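PDB 4Q0Y: uncharacterized protein from Clostridium sporogenes, which is of unknown function but adopts a hot-dog, thioesterase-like fold and binds cadmium ions in the crystal. Local coordinates for residues E4-S9 against K77-N82; S10-K15 against H71-L76. All blocks are in the same frame, centred on the assembly; numbering follows the deposited sequence.

Contact 1: residues E4-S9 against K77-N82; sequences EISSLS and KYVEDN. With CD (cadmium ion), chain M.
With chi1 at 62°, the hydroxyl of Ser7 is set between its backbone N and carbonyl carbon, where it lies beside the inner methylenes of Lys77, OG 3.7 Å from Lys77 CB. The lysine chain, CG beside its backbone N (chi1 -64°), continues past this hydroxyl, and its NZ forms a salt bridge with Asp86 of the same chain and a hydrogen bond with Asn82 of the second subunit. Between Ile5 and Ser7 the register slips by one residue. Ser6 and Ser7 both face Lys77, a classic beta bulge in an antiparallel pair: Lys77 O accepts Ser6 N at 2.9 Å and, weakly, Ser7 N at 3.4 Å. Lys77 N gives Ser7 O a nearly straight bond of 2.8 Å. Beyond the bulge, Val79 N meets Glu4 O at 2.9 Å and Glu4 N bonds back to Val79 O. Ile5 and Tyr78 form a non-hydrogen-bonded pair, and Tyr78 CB rests 3.3 Å from Glu4 O. Ile5 packs on Met43 of helix 33-44, whereas Ser6 and Val79 touch Val79 of the second subunit. The carboxylate of Glu80 binds a cadmium ion through both oxygens, OE1 at 2.3 Å and OE2 at a longer 2.7 Å, and two waters also bind the metal.

Contact 2: residues S10-K15 against H71-L76; sequences SIDVFK and HIQPNL
Two adjacent strands of the antiparallel sheet that backs helix 33-44 meet here in unbroken register, Ser10 opposite Asn75 and Phe14 opposite His71, and they illustrate how one ladder of backbone bonds can carry two unlike faces. Paired N-H and C=O groups join Asp12 to Gln73 and Phe14 to His71, while Asn75 N bonds to Ser10 O at 2.8 Å. Pro74, which has no N-H, sits opposite Ile11 at a non-hydrogen-bonded site, where this pairing needs none from it.

On one face a polar network gathers round Asn75. Its ND2 serves two acceptors on the facing strand, Ser10 OG at 3.0 Å and Asp12 OD2, also at 3.0 Å. The carboxylate is met from above its plane, the two flat groups being turned 69° apart. Asn75 OD1, meanwhile, accepts Gln73 NE2 at 2.9 Å on a lone pair; the glutamine reaches it because CG stands opposite the backbone N (chi1 -180°) and the chain stays extended beyond. With both ends of the Asn75 amide engaged, its rotation is fixed. The other carboxylate oxygen, Asp12 OD1, forms a salt bridge with Lys26 of the neighbouring strand 26-30. Further along this face the Phe14 ring turns its edge to His71 O, CD1 lying 3.5 Å away, and the His71 ring stacks on Tyr92.

The opposite face is apolar. Ile11 and Ile72 lie side by side, CG2 of Ile11 3.7 Å from CB of Ile72, and both rest on Phe39 of helix 33-44. An antiparallel sheet laid against a helix in this way is consistent with the hot-dog fold, in which such a sheet wraps round a long helix, here probably helix 33-44.

From the N terminus, strand 4-15 first supplies residues 4-9 to contact 1 and then 10-15 to contact 2. The chain goes on through strand 26-30, helix 33-44 and strand 52-55 before returning along strand 68-80, which runs the other way and therefore completes contact 2 first. Contact 2 closes the shorter loop, and contact 1 encloses it; the two do not cross. They are successive halves of a single strand pairing, their centres about 17 Å apart, joined where Ser9 N lies 2.9 Å from Asn75 O, a probable hydrogen bond. Contact 1 carries the pairing to the surface beside the second subunit, contact 2 into the sheet over the helix.

Contact 1: residues E4-S9 against K77-N82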
# COMPACT_ATOMS: atom_id res chain seq x y z
N GLU B 4 -2.47 -12.78 -3.74
CA GLU B 4 -2.23 -11.40 -3.26
C GLU B 4 -1.39 -11.44 -1.97
O GLU B 4 -1.79 -12.19 -1.06
CB GLU B 4 -3.58 -10.70 -2.93
CG GLU B 4 -3.53 -9.16 -2.85
CD GLU B 4 -3.41 -8.47 -4.21
OE1 GLU B 4 -3.36 -9.14 -5.27
OE2 GLU B 4 -3.39 -7.24 -4.23
N ILE B 5 -0.32 -10.62 -1.87
CA ILE B 5 0.50 -10.52 -0.65
C ILE B 5 -0.32 -9.80 0.39
O ILE B 5 -0.76 -8.66 0.17
CB ILE B 5 1.83 -9.74 -0.81
CG1 ILE B 5 2.71 -10.39 -1.89
CG2 ILE B 5 2.61 -9.69 0.53
CD1 ILE B 5 3.84 -9.49 -2.38
N SER B 6 -0.51 -10.46 1.53
CA SER B 6 -1.25 -9.87 2.65
C SER B 6 -0.33 -9.18 3.62
O SER B 6 -0.75 -8.18 4.23
CB SER B 6 -2.12 -10.89 3.39
OG SER B 6 -1.37 -12.03 3.73
N SER B 7 0.87 -9.73 3.83
CA SER B 7 1.83 -9.13 4.77
C SER B 7 3.24 -9.60 4.49
O SER B 7 3.42 -10.68 3.90
CB SER B 7 1.46 -9.46 6.22
OG SER B 7 1.49 -10.87 6.50
N LEU B 8 4.23 -8.80 4.90
CA LEU B 8 5.64 -9.20 4.94
C LEU B 8 6.08 -9.23 6.38
O LEU B 8 5.75 -8.32 7.14
CB LEU B 8 6.55 -8.19 4.25
CG LEU B 8 6.71 -8.34 2.75
CD1 LEU B 8 5.41 -8.25 2.01
CD2 LEU B 8 7.68 -7.28 2.28
N SER B 9 6.82 -10.26 6.75
CA SER B 9 7.37 -10.40 8.11
C SER B 9 8.79 -9.84 8.19
O SER B 9 9.18 -9.32 9.22
CB SER B 9 7.31 -11.84 8.58
OG SER B 9 7.96 -12.69 7.63
N LYS B 77 3.35 -13.50 3.61
CA LYS B 77 2.12 -14.31 3.59
C LYS B 77 1.30 -13.83 2.43
O LYS B 77 1.28 -12.62 2.17
CB LYS B 77 1.31 -14.16 4.87
CG LYS B 77 2.07 -14.68 6.05
CD LYS B 77 1.34 -14.59 7.38
CE LYS B 77 2.29 -15.17 8.44
NZ LYS B 77 2.16 -16.66 8.56
N TYR B 78 0.62 -14.77 1.76
CA TYR B 78 -0.31 -14.45 0.70
C TYR B 78 -1.59 -15.24 0.78
O TYR B 78 -1.65 -16.29 1.41
CB TYR B 78 0.39 -14.62 -0.65
CG TYR B 78 0.79 -16.03 -1.01
CD1 TYR B 78 2.00 -16.58 -0.55
CD2 TYR B 78 -0.03 -16.81 -1.82
CE1 TYR B 78 2.37 -17.88 -0.90
CE2 TYR B 78 0.32 -18.12 -2.18
CZ TYR B 78 1.54 -18.65 -1.71
OH TYR B 78 1.91 -19.94 -2.03
N VAL B 79 -2.64 -14.71 0.13
CA VAL B 79 -3.95 -15.30 0.14
C VAL B 79 -4.20 -15.91 -1.24
O VAL B 79 -3.95 -15.26 -2.26
CB VAL B 79 -5.05 -14.26 0.47
CG1 VAL B 79 -6.44 -14.83 0.26
CG2 VAL B 79 -4.89 -13.78 1.90
N GLU B 80 -4.70 -17.13 -1.23
CA GLU B 80 -5.15 -17.84 -2.43
C GLU B 80 -6.26 -18.81 -2.03
O GLU B 80 -6.14 -19.53 -1.03
CB GLU B 80 -3.95 -18.55 -3.07
CG GLU B 80 -4.28 -19.36 -4.31
CD GLU B 80 -3.09 -20.13 -4.85
OE1 GLU B 80 -1.93 -19.73 -4.64
OE2 GLU B 80 -3.32 -21.18 -5.48
N ASP B 81 -7.36 -18.78 -2.78
CA ASP B 81 -8.52 -19.61 -2.50
C ASP B 81 -9.03 -19.47 -1.05
O ASP B 81 -9.36 -20.46 -0.41
CB ASP B 81 -8.26 -21.09 -2.89
CG ASP B 81 -7.97 -21.27 -4.38
OD1 ASP B 81 -8.81 -20.85 -5.20
OD2 ASP B 81 -6.90 -21.83 -4.72
N ASN B 82 -9.05 -18.23 -0.54
CA ASN B 82 -9.51 -17.93 0.84
C ASN B 82 -8.69 -18.58 1.98
O ASN B 82 -9.19 -18.73 3.10
CB ASN B 82 -10.99 -18.18 0.99
CG ASN B 82 -11.81 -17.29 0.08
OD1 ASN B 82 -11.77 -16.07 0.23
ND2 ASN B 82 -12.55 -17.87 -0.86
CD CD M . -0.68 -21.13 -5.90
O HOH W 1 1.24 -20.87 -6.73
O HOH W 2 -1.77 -22.56 -7.67

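Contact 2: residues S10-K15 against H71-L76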
# COMPACT_ATOMS: atom_id res chain seq x y z
N SER B 10 9.54 -9.95 7.09
CA SER B 10 10.90 -9.41 7.02
C SER B 10 11.40 -9.40 5.58
O SER B 10 10.78 -10.03 4.71
CB SER B 10 11.88 -10.25 7.85
OG SER B 10 11.93 -11.57 7.37
N ILE B 11 12.51 -8.70 5.36
CA ILE B 11 13.26 -8.80 4.12
C ILE B 11 14.73 -9.08 4.45
O ILE B 11 15.39 -8.25 5.04
CB ILE B 11 13.19 -7.50 3.25
CG1 ILE B 11 11.75 -7.07 2.95
CG2 ILE B 11 13.99 -7.69 1.97
CD1 ILE B 11 11.60 -5.65 2.46
N ASP B 12 15.22 -10.25 4.06
CA ASP B 12 16.65 -10.56 4.20
C ASP B 12 17.40 -9.85 3.08
O ASP B 12 16.94 -9.87 1.93
CB ASP B 12 16.90 -12.06 4.15
CG ASP B 12 16.30 -12.77 5.32
OD1 ASP B 12 16.68 -12.43 6.44
OD2 ASP B 12 15.47 -13.67 5.13
N VAL B 13 18.54 -9.24 3.42
CA VAL B 13 19.30 -8.42 2.49
C VAL B 13 20.71 -9.01 2.35
O VAL B 13 21.39 -9.27 3.34
CB VAL B 13 19.38 -6.96 2.96
CG1 VAL B 13 20.15 -6.10 1.94
CG2 VAL B 13 17.98 -6.41 3.21
N PHE B 14 21.13 -9.17 1.10
CA PHE B 14 22.40 -9.80 0.72
C PHE B 14 23.16 -8.91 -0.25
O PHE B 14 22.55 -8.11 -0.98
CB PHE B 14 22.16 -11.15 0.04
CG PHE B 14 21.38 -12.13 0.88
CD1 PHE B 14 19.96 -12.10 0.90
CD2 PHE B 14 22.03 -13.11 1.62
CE1 PHE B 14 19.23 -13.00 1.65
CE2 PHE B 14 21.29 -14.02 2.38
CZ PHE B 14 19.89 -13.96 2.39
N LYS B 15 24.48 -9.08 -0.30
CA LYS B 15 25.33 -8.31 -1.19
C LYS B 15 25.04 -8.69 -2.64
O LYS B 15 24.92 -9.86 -2.97
CB LYS B 15 26.80 -8.54 -0.88
CG LYS B 15 27.74 -7.65 -1.65
CD LYS B 15 29.13 -7.78 -1.07
CE LYS B 15 30.11 -6.94 -1.81
NZ LYS B 15 29.73 -5.50 -1.83
N HIS B 71 20.60 -8.10 -3.23
CA HIS B 71 19.76 -9.26 -3.44
C HIS B 71 18.92 -9.33 -2.19
O HIS B 71 19.46 -9.23 -1.10
CB HIS B 71 20.59 -10.52 -3.63
CG HIS B 71 21.25 -10.59 -4.96
ND1 HIS B 71 21.78 -11.76 -5.46
CD2 HIS B 71 21.48 -9.65 -5.91
CE1 HIS B 71 22.31 -11.54 -6.65
NE2 HIS B 71 22.13 -10.28 -6.95
N ILE B 72 17.61 -9.48 -2.37
CA ILE B 72 16.68 -9.47 -1.27
C ILE B 72 15.69 -10.62 -1.32
O ILE B 72 15.29 -11.10 -2.40
CB ILE B 72 15.90 -8.12 -1.16
CG1 ILE B 72 15.03 -7.87 -2.41
CG2 ILE B 72 16.88 -6.97 -0.96
CD1 ILE B 72 14.11 -6.66 -2.29
N GLN B 73 15.31 -11.06 -0.12
CA GLN B 73 14.35 -12.14 0.09
C GLN B 73 13.26 -11.61 1.00
O GLN B 73 13.40 -11.68 2.23
CB GLN B 73 15.03 -13.37 0.69
CG GLN B 73 14.08 -14.55 0.92
CD GLN B 73 14.75 -15.70 1.64
OE1 GLN B 73 15.91 -16.06 1.36
NE2 GLN B 73 14.05 -16.27 2.60
N PRO B 74 12.18 -11.07 0.41
CA PRO B 74 11.01 -10.73 1.22
C PRO B 74 10.31 -12.01 1.65
O PRO B 74 10.04 -12.89 0.81
CB PRO B 74 10.12 -9.91 0.27
CG PRO B 74 10.54 -10.30 -1.09
CD PRO B 74 12.02 -10.60 -0.99
N ASN B 75 10.06 -12.11 2.95
CA ASN B 75 9.37 -13.22 3.56
C ASN B 75 7.96 -12.77 3.85
O ASN B 75 7.76 -11.72 4.48
CB ASN B 75 10.10 -13.64 4.84
CG ASN B 75 11.49 -14.13 4.54
OD1 ASN B 75 11.66 -15.09 3.79
ND2 ASN B 75 12.49 -13.42 5.03
N LEU B 76 6.99 -13.50 3.34
CA LEU B 76 5.64 -13.00 3.25
C LEU B 76 4.55 -14.02 3.47
O LEU B 76 4.80 -15.23 3.47
CB LEU B 76 5.48 -12.30 1.91
CG LEU B 76 5.76 -13.15 0.66
CD1 LEU B 76 4.60 -14.03 0.26
CD2 LEU B 76 6.20 -12.23 -0.48